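Local atomic coordinates of ATP-dependent DNA helicase PIF1 (Candida albicans, PDB entry 7OTJ), a protein that is thought to couple ATP hydrolysis to 5'-3' translocation on single-stranded DNA, unwinding duplexes and G-quadruplexes to preserve nuclear and mitochondrial genome stability. Residues A[119-124]-A[132-137]; A[236-241]-A[469-474]; A[451-456]-A[473-478]. One frame throughout, in Å; residues are numbered along the deposited sequence.

Contact 1. Residues A[119-124]-A[132-137]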
loop_
_atom_site.group_PDB
_atom_site.type_symbol
_atom_site.label_atom_id
_atom_site.label_comp_id
_atom_site.label_asym_id
_atom_site.label_seq_id
_atom_site.Cartn_x
_atom_site.Cartn_y
_atom_site.Cartn_z
ATOM N N LYS A 119 13.998 5.742 15.113
ATOM C CA LYS A 119 13.218 6.820 15.714
ATOM C C LYS A 119 11.970 6.270 16.391
ATOM O O LYS A 119 11.659 6.627 17.531
ATOM C CB LYS A 119 12.836 7.857 14.657
ATOM C CG LYS A 119 14.011 8.586 14.025
ATOM C CD LYS A 119 13.539 9.622 13.014
ATOM C CE LYS A 119 14.663 10.564 12.630
ATOM N NZ LYS A 119 14.195 11.614 11.687
ATOM N N LEU A 120 11.243 5.389 15.700
ATOM C CA LEU A 120 10.066 4.776 16.306
ATOM C C LEU A 120 10.430 4.064 17.600
ATOM O O LEU A 120 9.674 4.117 18.576
ATOM C CB LEU A 120 9.417 3.804 15.324
ATOM C CG LEU A 120 8.734 4.458 14.119
ATOM C CD1 LEU A 120 8.401 3.431 13.044
ATOM C CD2 LEU A 120 7.486 5.197 14.571
ATOM N N ASN A 121 11.587 3.397 17.625
ATOM C CA ASN A 121 12.029 2.710 18.834
ATOM C C ASN A 121 12.221 3.690 19.988
ATOM O O ASN A 121 11.679 3.492 21.082
ATOM C CB ASN A 121 13.320 1.945 18.549
ATOM C CG ASN A 121 13.682 0.983 19.664
ATOM O OD1 ASN A 121 12.834 0.617 20.481
ATOM N ND2 ASN A 121 14.941 0.562 19.700
ATOM N N GLU A 122 12.976 4.767 19.748
ATOM C CA GLU A 122 13.225 5.763 20.787
ATOM C C GLU A 122 11.935 6.439 21.225
ATOM O O GLU A 122 11.758 6.742 22.411
ATOM C CB GLU A 122 14.235 6.800 20.295
ATOM C CG GLU A 122 15.609 6.215 19.955
ATOM C CD GLU A 122 16.660 7.277 19.646
ATOM O OE1 GLU A 122 17.746 6.901 19.154
ATOM O OE2 GLU A 122 16.411 8.477 19.897
ATOM N N ILE A 123 11.019 6.679 20.287
ATOM C CA ILE A 123 9.773 7.357 20.626
ATOM C C ILE A 123 8.894 6.445 21.465
ATOM O O ILE A 123 8.275 6.883 22.442
ATOM C CB ILE A 123 9.050 7.828 19.347
ATOM C CG1 ILE A 123 9.556 9.209 18.938
ATOM C CG2 ILE A 123 7.545 7.871 19.551
ATOM C CD1 ILE A 123 10.097 9.290 17.542
ATOM N N ALA A 124 8.844 5.160 21.109
ATOM C CA ALA A 124 8.107 4.189 21.906
ATOM C C ALA A 124 8.574 4.198 23.356
ATOM O O ALA A 124 7.760 4.302 24.281
ATOM C CB ALA A 124 8.269 2.796 21.300
ATOM N N ARG A 132 12.132 -1.163 27.768
ATOM C CA ARG A 132 12.159 -2.385 26.983
ATOM C C ARG A 132 12.273 -2.047 25.499
ATOM O O ARG A 132 11.990 -0.917 25.085
ATOM C CB ARG A 132 10.898 -3.212 27.224
ATOM C CG ARG A 132 10.756 -3.784 28.621
ATOM C CD ARG A 132 11.699 -4.947 28.860
ATOM N NE ARG A 132 11.212 -5.806 29.933
ATOM C CZ ARG A 132 11.435 -5.597 31.222
ATOM N NH1 ARG A 132 12.152 -4.567 31.642
ATOM N NH2 ARG A 132 10.926 -6.443 32.114
ATOM N N PRO A 133 12.701 -3.011 24.682
ATOM C CA PRO A 133 12.652 -2.819 23.230
ATOM C C PRO A 133 11.272 -2.364 22.784
ATOM O O PRO A 133 10.251 -2.919 23.196
ATOM C CB PRO A 133 12.997 -4.206 22.687
ATOM C CG PRO A 133 13.880 -4.790 23.735
ATOM C CD PRO A 133 13.389 -4.262 25.049
ATOM N N PHE A 134 11.251 -1.306 21.973
ATOM C CA PHE A 134 10.016 -0.684 21.507
ATOM C C PHE A 134 9.090 -0.333 22.668
ATOM O O PHE A 134 7.864 -0.352 22.529
ATOM C CB PHE A 134 9.310 -1.565 20.474
ATOM C CG PHE A 134 9.537 -1.111 19.062
ATOM C CD1 PHE A 134 10.651 -1.530 18.356
ATOM C CD2 PHE A 134 8.661 -0.225 18.460
ATOM C CE1 PHE A 134 10.875 -1.090 17.065
ATOM C CE2 PHE A 134 8.877 0.217 17.171
ATOM C CZ PHE A 134 9.989 -0.215 16.470
ATOM N N GLY A 135 9.676 0.019 23.813
ATOM C CA GLY A 135 8.880 0.416 24.963
ATOM C C GLY A 135 7.884 -0.630 25.404
ATOM O O GLY A 135 6.783 -0.284 25.846
ATOM N N GLY A 136 8.226 -1.908 25.249
ATOM C CA GLY A 136 7.379 -3.011 25.656
ATOM C C GLY A 136 6.398 -3.485 24.605
ATOM O O GLY A 136 5.775 -4.539 24.793
ATOM N N ILE A 137 6.252 -2.754 23.499
ATOM C CA ILE A 137 5.330 -3.151 22.441
ATOM C C ILE A 137 5.862 -4.398 21.751
ATOM O O ILE A 137 7.055 -4.491 21.443
ATOM C CB ILE A 137 5.128 -2.003 21.441
ATOM C CG1 ILE A 137 4.505 -0.792 22.147
ATOM C CG2 ILE A 137 4.285 -2.471 20.266
ATOM C CD1 ILE A 137 4.478 0.473 21.310
#
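Asn121, on helix 114-128, meets Phe134 of the following loop through a polar contact and a face contact at once. The polar one is the single hydrogen bond joining 119-124 to 132-137: Phe134 N donates to Asn121 OD1 over 2.9 Å. It is bent, with 139° at the hydrogen, and the donor lies somewhat off the carbonyl plane. With CG anti to its own backbone N (chi1 -168°), Asn121 carries OD1 to the loop, while ND2 at the other end of the amide bonds to Glu178. Both ends of this buried amide are therefore fixed.

The aromatic contact is a CH-pi interaction. Asn121 CA stands 4.2 Å from the Phe134 ring centroid and only 6° off the ring normal, so the ring lies flat against the helix backbone.

Apolar contacts complete the set. Leu120 CB comes within 4.1 Å of Phe134 CE2, and Ala124 CB lies 4.2 Å from Phe134 CD2 and 4.4 Å from Ile137 CD1. Ala124 CB also abuts the Phe134 carbonyl oxygen.

The two segments belong to a beta-alpha-beta crossover of the P-loop NTPase domain, running from strand 103-107 through helix 114-128 to the adjacent parallel strand 138-143. Trp98 of helix 92-100 packs on Leu120, Ala124 and Ile137, while helix 174-179 touches Asn121 through Ala175 and Phe134 through Thr179.

Contact 2. Residues A[236-241]-A[469-474]. With nucleotides of chain C.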
loop_
_atom_site.group_PDB
_atom_site.type_symbol
_atom_site.label_atom_id
_atom_site.label_comp_id
_atom_site.label_asym_id
_atom_site.label_seq_id
_atom_site.Cartn_x
_atom_site.Cartn_y
_atom_site.Cartn_z
ATOM N N LEU A 236 1.094 -2.204 -14.794
ATOM C CA LEU A 236 2.123 -1.847 -13.824
ATOM C C LEU A 236 3.285 -1.168 -14.533
ATOM O O LEU A 236 3.763 -1.661 -15.556
ATOM C CB LEU A 236 2.630 -3.084 -13.078
ATOM C CG LEU A 236 1.614 -3.870 -12.253
ATOM C CD1 LEU A 236 2.309 -4.969 -11.469
ATOM C CD2 LEU A 236 0.857 -2.935 -11.328
ATOM N N TYR A 237 3.760 -0.063 -13.962
ATOM C CA TYR A 237 4.905 0.666 -14.492
ATOM C C TYR A 237 5.816 1.076 -13.344
ATOM O O TYR A 237 5.419 1.083 -12.178
ATOM C CB TYR A 237 4.484 1.910 -15.271
ATOM C CG TYR A 237 3.570 1.627 -16.437
ATOM C CD1 TYR A 237 2.198 1.591 -16.267
ATOM C CD2 TYR A 237 4.082 1.393 -17.710
ATOM C CE1 TYR A 237 1.358 1.329 -17.324
ATOM C CE2 TYR A 237 3.247 1.134 -18.771
ATOM C CZ TYR A 237 1.884 1.102 -18.573
ATOM O OH TYR A 237 1.040 0.838 -19.627
ATOM N N ALA A 238 7.054 1.420 -13.692
ATOM C CA ALA A 238 8.019 1.812 -12.673
ATOM C C ALA A 238 7.807 3.249 -12.214
ATOM O O ALA A 238 8.017 3.562 -11.038
ATOM C CB ALA A 238 9.442 1.631 -13.198
ATOM N N THR A 239 7.406 4.135 -13.119
ATOM C CA THR A 239 7.329 5.557 -12.823
ATOM C C THR A 239 5.889 6.049 -12.884
ATOM O O THR A 239 5.005 5.422 -13.479
ATOM C CB THR A 239 8.178 6.365 -13.810
ATOM O OG1 THR A 239 7.589 6.275 -15.115
ATOM C CG2 THR A 239 9.597 5.824 -13.856
ATOM N N ARG A 240 5.691 7.252 -12.349
ATOM C CA ARG A 240 4.352 7.817 -12.307
ATOM C C ARG A 240 3.968 8.423 -13.645
ATOM O O ARG A 240 2.807 8.327 -14.053
ATOM C CB ARG A 240 4.259 8.861 -11.197
ATOM C CG ARG A 240 3.955 8.238 -9.848
ATOM C CD ARG A 240 3.915 9.268 -8.737
ATOM N NE ARG A 240 5.215 9.893 -8.531
ATOM C CZ ARG A 240 5.454 10.832 -7.627
ATOM N NH1 ARG A 240 4.512 11.247 -6.797
ATOM N NH2 ARG A 240 6.667 11.372 -7.560
ATOM N N TYR A 241 4.921 9.084 -14.313
ATOM C CA TYR A 241 4.725 9.530 -15.690
ATOM C C TYR A 241 4.033 8.470 -16.539
ATOM O O TYR A 241 3.000 8.735 -17.162
ATOM C CB TYR A 241 6.071 9.924 -16.304
ATOM C CG TYR A 241 5.957 10.583 -17.664
ATOM C CD1 TYR A 241 5.549 11.908 -17.787
ATOM C CD2 TYR A 241 6.271 9.887 -18.824
ATOM C CE1 TYR A 241 5.451 12.518 -19.034
ATOM C CE2 TYR A 241 6.175 10.486 -20.072
ATOM C CZ TYR A 241 5.765 11.800 -20.171
ATOM O OH TYR A 241 5.671 12.393 -21.412
ATOM N N LYS A 469 11.092 1.237 -17.544
ATOM C CA LYS A 469 11.792 2.201 -16.705
ATOM C C LYS A 469 12.194 1.632 -15.346
ATOM O O LYS A 469 12.439 2.404 -14.415
ATOM C CB LYS A 469 10.936 3.456 -16.508
ATOM C CG LYS A 469 10.613 4.226 -17.779
ATOM C CD LYS A 469 11.885 4.645 -18.512
ATOM C CE LYS A 469 11.579 5.279 -19.867
ATOM N NZ LYS A 469 12.818 5.615 -20.630
ATOM N N ILE A 470 12.278 0.303 -15.210
ATOM C CA ILE A 470 12.658 -0.286 -13.927
ATOM C C ILE A 470 14.032 0.229 -13.528
ATOM O O ILE A 470 14.993 0.158 -14.304
ATOM C CB ILE A 470 12.630 -1.825 -13.991
ATOM C CG1 ILE A 470 11.303 -2.384 -13.472
ATOM C CG2 ILE A 470 13.716 -2.418 -13.113
ATOM C CD1 ILE A 470 10.087 -1.853 -14.160
ATOM N N PHE A 471 14.130 0.765 -12.311
ATOM C CA PHE A 471 15.347 1.418 -11.860
ATOM C C PHE A 471 15.846 0.911 -10.516
ATOM O O PHE A 471 16.924 1.332 -10.083
ATOM C CB PHE A 471 15.126 2.938 -11.767
ATOM C CG PHE A 471 13.972 3.323 -10.879
ATOM C CD1 PHE A 471 14.159 3.525 -9.516
ATOM C CD2 PHE A 471 12.694 3.468 -11.402
ATOM C CE1 PHE A 471 13.095 3.867 -8.698
ATOM C CE2 PHE A 471 11.626 3.811 -10.582
ATOM C CZ PHE A 471 11.829 4.009 -9.233
ATOM N N GLU A 472 15.125 -0.002 -9.864
ATOM C CA GLU A 472 15.367 -0.313 -8.464
ATOM C C GLU A 472 15.422 -1.818 -8.242
ATOM O O GLU A 472 14.732 -2.591 -8.915
ATOM C CB GLU A 472 14.266 0.301 -7.583
ATOM C CG GLU A 472 14.451 0.131 -6.081
ATOM C CD GLU A 472 15.618 0.930 -5.536
ATOM O OE1 GLU A 472 16.754 0.412 -5.547
ATOM O OE2 GLU A 472 15.396 2.079 -5.102
ATOM N N ASN A 473 16.240 -2.217 -7.263
ATOM C CA ASN A 473 16.322 -3.614 -6.861
ATOM C C ASN A 473 14.955 -4.127 -6.444
ATOM O O ASN A 473 14.169 -3.410 -5.816
ATOM C CB ASN A 473 17.296 -3.785 -5.695
ATOM C CG ASN A 473 18.699 -3.348 -6.034
ATOM O OD1 ASN A 473 19.188 -3.588 -7.141
ATOM N ND2 ASN A 473 19.358 -2.696 -5.080
ATOM N N GLY A 474 14.695 -5.394 -6.759
ATOM C CA GLY A 474 13.438 -6.035 -6.441
ATOM C C GLY A 474 12.219 -5.513 -7.169
ATOM O O GLY A 474 11.134 -6.084 -7.002
ATOM O OP3 DT C 1 13.068 10.334 -15.302
ATOM P P DT C 1 12.429 9.007 -15.434
ATOM O OP1 DT C 1 13.236 8.168 -16.347
ATOM O OP2 DT C 1 11.000 9.224 -15.741
ATOM O "O5'" DT C 1 12.505 8.349 -13.986
ATOM C "C5'" DT C 1 12.138 9.109 -12.849
ATOM C "C4'" DT C 1 11.570 8.202 -11.777
ATOM O "O4'" DT C 1 12.494 7.113 -11.534
ATOM C "C3'" DT C 1 11.364 8.852 -10.420
ATOM O "O3'" DT C 1 10.369 8.129 -9.694
ATOM C "C2'" DT C 1 12.744 8.685 -9.795
ATOM C "C1'" DT C 1 13.109 7.280 -10.270
ATOM N N1 DT C 1 14.571 7.049 -10.441
ATOM C C2 DT C 1 15.377 6.916 -9.329
ATOM O O2 DT C 1 14.963 6.993 -8.183
ATOM N N3 DT C 1 16.701 6.694 -9.610
ATOM C C4 DT C 1 17.284 6.588 -10.863
ATOM O O4 DT C 1 18.485 6.387 -11.014
ATOM C C5 DT C 1 16.379 6.732 -11.980
ATOM C C7 DT C 1 16.892 6.637 -13.385
ATOM C C6 DT C 1 15.085 6.949 -11.718
ATOM P P DT C 2 8.831 8.586 -9.764
ATOM O OP1 DT C 2 8.297 8.235 -11.099
ATOM O OP2 DT C 2 8.794 9.987 -9.285
ATOM O "O5'" DT C 2 8.093 7.654 -8.695
ATOM C "C5'" DT C 2 7.852 6.280 -8.992
ATOM C "C4'" DT C 2 8.098 5.404 -7.776
ATOM O "O4'" DT C 2 9.515 5.322 -7.534
ATOM C "C3'" DT C 2 7.460 5.911 -6.493
ATOM O "O3'" DT C 2 6.236 5.235 -6.291
ATOM C "C2'" DT C 2 8.474 5.567 -5.396
ATOM C "C1'" DT C 2 9.797 5.404 -6.146
ATOM N N1 DT C 2 10.770 6.524 -5.930
ATOM C C2 DT C 2 12.080 6.224 -5.624
ATOM O O2 DT C 2 12.491 5.083 -5.491
ATOM N N3 DT C 2 12.895 7.315 -5.461
ATOM C C4 DT C 2 12.542 8.644 -5.585
ATOM O O4 DT C 2 13.349 9.554 -5.419
ATOM C C5 DT C 2 11.158 8.888 -5.922
ATOM C C7 DT C 2 10.659 10.294 -6.085
ATOM C C6 DT C 2 10.349 7.829 -6.080
ATOM P P DT C 3 4.941 6.035 -5.784
ATOM O OP1 DT C 3 3.746 5.274 -6.225
ATOM O OP2 DT C 3 5.108 7.451 -6.187
ATOM O "O5'" DT C 3 5.054 5.962 -4.185
ATOM C "C5'" DT C 3 5.064 4.697 -3.538
ATOM C "C4'" DT C 3 5.555 4.794 -2.096
ATOM O "O4'" DT C 3 6.933 5.216 -2.075
ATOM C "C3'" DT C 3 4.820 5.787 -1.219
ATOM O "O3'" DT C 3 3.696 5.159 -0.629
ATOM C "C2'" DT C 3 5.866 6.150 -0.162
ATOM C "C1'" DT C 3 7.185 5.998 -0.917
ATOM N N1 DT C 3 7.787 7.284 -1.354
ATOM C C2 DT C 3 8.706 7.906 -0.545
ATOM O O2 DT C 3 9.044 7.466 0.536
ATOM N N3 DT C 3 9.213 9.077 -1.052
ATOM C C4 DT C 3 8.901 9.666 -2.271
ATOM O O4 DT C 3 9.405 10.722 -2.647
ATOM C C5 DT C 3 7.933 8.953 -3.070
ATOM C C7 DT C 3 7.510 9.490 -4.409
ATOM C C6 DT C 3 7.435 7.809 -2.581
#
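Lys469, in the loop between strand 463-466 and helix 475-481, packs against Ala238 and Thr239 at the end of strand 234-237, in the second RecA-like domain of this helicase. Its carbonyl oxygen and CB lie against Ala238 CB, the CB pair 4.1 Å apart, and Lys469 CB touches Thr239 CG2 at 3.8 Å. Ala238 and Lys469 both belong to a potassium site that Glu242 and Asp466 complete. Thr239, N-cap of helix 240-253, caps a backbone N early in that helix and is hydrogen-bonded through OG1 to Glu242.

Ile470 starts away, but its CD1 returns to within 3.7 Å of Ala238 CB.

Phe471 carries the loop to the DNA. With CG between the backbone N and the carbonyl carbon (chi1 56°), its ring swings between the strand end and the nucleotides. CE2 reaches Ala238 O at 3.6 Å, at the ring edge, where the sugar oxygen of DT2 of chain C also lies. The sugar and near base edge of DT1 of chain C share one face, C1' 3.6 Å above the ring and over its centre.

Glu472 OE1 accepts from Asn473 N, and Gly474 is the N-cap right before helix 475-481. From 236-241, Arg240 grips one phosphate of DT2 of chain C twice: backbone N binds OP1 at 3.1 Å, and NH2 binds OP2 at 3.1 Å in the guanidinium plane, 166° at the hydrogen.

Contact 3. Residues A[451-456]-A[473-478]. With nucleotides of chain C.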
loop_
_atom_site.group_PDB
_atom_site.type_symbol
_atom_site.label_atom_id
_atom_site.label_comp_id
_atom_site.label_asym_id
_atom_site.label_seq_id
_atom_site.Cartn_x
_atom_site.Cartn_y
_atom_site.Cartn_z
ATOM N N SER A 451 1.594 2.115 -10.025
ATOM C CA SER A 451 3.034 1.981 -9.872
ATOM C C SER A 451 3.373 0.621 -9.271
ATOM O O SER A 451 2.612 0.062 -8.474
ATOM C CB SER A 451 3.598 3.103 -8.997
ATOM O OG SER A 451 3.187 2.984 -7.644
ATOM N N ILE A 452 4.521 0.078 -9.680
ATOM C CA ILE A 452 4.979 -1.188 -9.115
ATOM C C ILE A 452 5.106 -1.073 -7.603
ATOM O O ILE A 452 4.799 -2.020 -6.869
ATOM C CB ILE A 452 6.299 -1.627 -9.771
ATOM C CG1 ILE A 452 6.065 -1.931 -11.255
ATOM C CG2 ILE A 452 6.878 -2.844 -9.060
ATOM C CD1 ILE A 452 7.319 -2.202 -12.037
ATOM N N HIS A 453 5.549 0.093 -7.114
ATOM C CA HIS A 453 5.677 0.301 -5.675
ATOM C C HIS A 453 4.348 0.070 -4.969
ATOM O O HIS A 453 4.268 -0.714 -4.017
ATOM C CB HIS A 453 6.197 1.712 -5.394
ATOM C CG HIS A 453 7.688 1.801 -5.315
ATOM N ND1 HIS A 453 8.496 1.823 -6.435
ATOM C CD2 HIS A 453 8.519 1.867 -4.248
ATOM C CE1 HIS A 453 9.760 1.901 -6.058
ATOM N NE2 HIS A 453 9.801 1.929 -4.737
ATOM N N LYS A 454 3.279 0.685 -5.475
ATOM C CA LYS A 454 1.976 0.558 -4.840
ATOM C C LYS A 454 1.319 -0.784 -5.127
ATOM O O LYS A 454 0.368 -1.152 -4.433
ATOM C CB LYS A 454 1.055 1.704 -5.284
ATOM C CG LYS A 454 1.433 3.076 -4.708
ATOM C CD LYS A 454 0.507 4.200 -5.190
ATOM C CE LYS A 454 -0.967 3.861 -4.970
ATOM N NZ LYS A 454 -1.913 4.857 -5.566
ATOM N N SER A 455 1.804 -1.531 -6.119
ATOM C CA SER A 455 1.284 -2.877 -6.319
ATOM C C SER A 455 1.803 -3.862 -5.285
ATOM O O SER A 455 1.163 -4.896 -5.069
ATOM C CB SER A 455 1.644 -3.401 -7.712
ATOM O OG SER A 455 3.035 -3.667 -7.810
ATOM N N GLN A 456 2.932 -3.567 -4.641
ATOM C CA GLN A 456 3.533 -4.527 -3.725
ATOM C C GLN A 456 2.555 -4.867 -2.605
ATOM O O GLN A 456 2.147 -3.994 -1.832
ATOM C CB GLN A 456 4.846 -3.989 -3.165
ATOM C CG GLN A 456 5.572 -5.001 -2.291
ATOM C CD GLN A 456 6.987 -4.580 -1.946
ATOM O OE1 GLN A 456 7.742 -4.132 -2.804
ATOM N NE2 GLN A 456 7.356 -4.731 -0.682
ATOM N N ASN A 473 16.240 -2.217 -7.263
ATOM C CA ASN A 473 16.322 -3.614 -6.861
ATOM C C ASN A 473 14.955 -4.127 -6.444
ATOM O O ASN A 473 14.169 -3.410 -5.816
ATOM C CB ASN A 473 17.296 -3.785 -5.695
ATOM C CG ASN A 473 18.699 -3.348 -6.034
ATOM O OD1 ASN A 473 19.188 -3.588 -7.141
ATOM N ND2 ASN A 473 19.358 -2.696 -5.080
ATOM N N GLY A 474 14.695 -5.394 -6.759
ATOM C CA GLY A 474 13.438 -6.035 -6.441
ATOM C C GLY A 474 12.219 -5.513 -7.169
ATOM O O GLY A 474 11.134 -6.084 -7.002
ATOM N N GLN A 475 12.345 -4.445 -7.965
ATOM C CA GLN A 475 11.184 -3.896 -8.666
ATOM C C GLN A 475 10.661 -4.857 -9.736
ATOM O O GLN A 475 9.444 -5.001 -9.910
ATOM C CB GLN A 475 11.540 -2.539 -9.272
ATOM C CG GLN A 475 10.344 -1.661 -9.612
ATOM C CD GLN A 475 10.757 -0.249 -9.988
ATOM O OE1 GLN A 475 11.884 -0.016 -10.435
ATOM N NE2 GLN A 475 9.853 0.704 -9.797
ATOM N N ALA A 476 11.558 -5.506 -10.483
ATOM C CA ALA A 476 11.105 -6.514 -11.437
ATOM C C ALA A 476 10.427 -7.671 -10.710
ATOM O O ALA A 476 9.334 -8.104 -11.092
ATOM C CB ALA A 476 12.272 -7.001 -12.303
ATOM N N TYR A 477 11.052 -8.169 -9.638
ATOM C CA TYR A 477 10.491 -9.303 -8.905
ATOM C C TYR A 477 9.091 -9.000 -8.373
ATOM O O TYR A 477 8.176 -9.821 -8.511
ATOM C CB TYR A 477 11.413 -9.715 -7.757
ATOM C CG TYR A 477 10.815 -10.818 -6.923
ATOM C CD1 TYR A 477 10.504 -12.047 -7.491
ATOM C CD2 TYR A 477 10.533 -10.627 -5.574
ATOM C CE1 TYR A 477 9.938 -13.055 -6.741
ATOM C CE2 TYR A 477 9.972 -11.631 -4.817
ATOM C CZ TYR A 477 9.675 -12.843 -5.404
ATOM O OH TYR A 477 9.117 -13.846 -4.648
ATOM N N VAL A 478 8.919 -7.847 -7.715
ATOM C CA VAL A 478 7.596 -7.449 -7.227
ATOM C C VAL A 478 6.598 -7.380 -8.378
ATOM O O VAL A 478 5.492 -7.928 -8.297
ATOM C CB VAL A 478 7.675 -6.109 -6.469
ATOM C CG1 VAL A 478 6.289 -5.598 -6.136
ATOM C CG2 VAL A 478 8.481 -6.272 -5.203
ATOM P P DT C 2 8.831 8.586 -9.764
ATOM O OP1 DT C 2 8.297 8.235 -11.099
ATOM O OP2 DT C 2 8.794 9.987 -9.285
ATOM O "O5'" DT C 2 8.093 7.654 -8.695
ATOM C "C5'" DT C 2 7.852 6.280 -8.992
ATOM C "C4'" DT C 2 8.098 5.404 -7.776
ATOM O "O4'" DT C 2 9.515 5.322 -7.534
ATOM C "C3'" DT C 2 7.460 5.911 -6.493
ATOM O "O3'" DT C 2 6.236 5.235 -6.291
ATOM C "C2'" DT C 2 8.474 5.567 -5.396
ATOM C "C1'" DT C 2 9.797 5.404 -6.146
ATOM N N1 DT C 2 10.770 6.524 -5.930
ATOM C C2 DT C 2 12.080 6.224 -5.624
ATOM O O2 DT C 2 12.491 5.083 -5.491
ATOM N N3 DT C 2 12.895 7.315 -5.461
ATOM C C4 DT C 2 12.542 8.644 -5.585
ATOM O O4 DT C 2 13.349 9.554 -5.419
ATOM C C5 DT C 2 11.158 8.888 -5.922
ATOM C C7 DT C 2 10.659 10.294 -6.085
ATOM C C6 DT C 2 10.349 7.829 -6.080
ATOM P P DT C 3 4.941 6.035 -5.784
ATOM O OP1 DT C 3 3.746 5.274 -6.225
ATOM O OP2 DT C 3 5.108 7.451 -6.187
ATOM O "O5'" DT C 3 5.054 5.962 -4.185
ATOM C "C5'" DT C 3 5.064 4.697 -3.538
ATOM C "C4'" DT C 3 5.555 4.794 -2.096
ATOM O "O4'" DT C 3 6.933 5.216 -2.075
ATOM C "C3'" DT C 3 4.820 5.787 -1.219
ATOM O "O3'" DT C 3 3.696 5.159 -0.629
ATOM C "C2'" DT C 3 5.866 6.150 -0.162
ATOM C "C1'" DT C 3 7.185 5.998 -0.917
ATOM N N1 DT C 3 7.787 7.284 -1.354
ATOM C C2 DT C 3 8.706 7.906 -0.545
ATOM O O2 DT C 3 9.044 7.466 0.536
ATOM N N3 DT C 3 9.213 9.077 -1.052
ATOM C C4 DT C 3 8.901 9.666 -2.271
ATOM O O4 DT C 3 9.405 10.722 -2.647
ATOM C C5 DT C 3 7.933 8.953 -3.070
ATOM C C7 DT C 3 7.510 9.490 -4.409
ATOM C C6 DT C 3 7.435 7.809 -2.581
#
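Gln456 and Val478 cross at about a right angle where helix 452-455 ends. From CB outward, Gln456 CB lies 3.7 Å from Val478 CG1 and its CG 4.0 Å from the same methyl. CD then moves to the second branch, 4.0 Å from Val478 CG2, and OE1 also lies against CG2. With CG anti to the backbone N (chi1 -175°) and the chain extended beyond it, the amide passes Val478 and ends in polar partners: OE1 accepts from Leu148 N, and NE2 bonds to Glu108 and Ser110. Glu108 lines the tetrafluoroaluminate pocket, so this buried amide lies close to the ATPase centre.

Ile452 uses its CG2 branch, 3.7 Å from Gln475 CG and 4.1 Å from Val478 CG1. Gln475 NE2 comes to the edge of the His453 ring, 3.8 Å from ND1, with amide and ring planes 84° apart; no hydrogen bond is made there, and Gln475 OE1 instead accepts from Phe471 N.

His453 turns one ring face to the sugar of DT2 of chain C, with C2' 3.7 Å above its plane. Ser451 OG binds OP1 of DT3 of chain C at 2.8 Å and also accepts from Lys454 N, capping the helix.

In the second RecA-like domain, helix 452-455 thus touches both the DNA and helix 475-481, which falls in a region predicted to bind DNA, and packs through Ile452 and Ser455 on Leu236 of strand 234-237.

In the fold
Contact 1 closes first along the chain, in the P-loop NTPase domain with its six-stranded parallel sheet. Contact 2 opens next, at strand 234-237, then contact 3 at 451-456, and both end within 469-478. These two belong to the second RecA-like domain, built on parallel strands 449-451, 234-237, 463-466 and 489-492. The centre of contact 1 lies about 34 Å from that of contact 2 and about 30 Å from that of contact 3, touching neither. Contacts 2 and 3, centres about 7 Å apart, share Asn473 and Gly474; Tyr237 O and Ile452 N probably form a hydrogen bond joining them. Both border the DNA, and contact 3 approaches the nucleotide site, consistent with coupling hydrolysis to DNA movement.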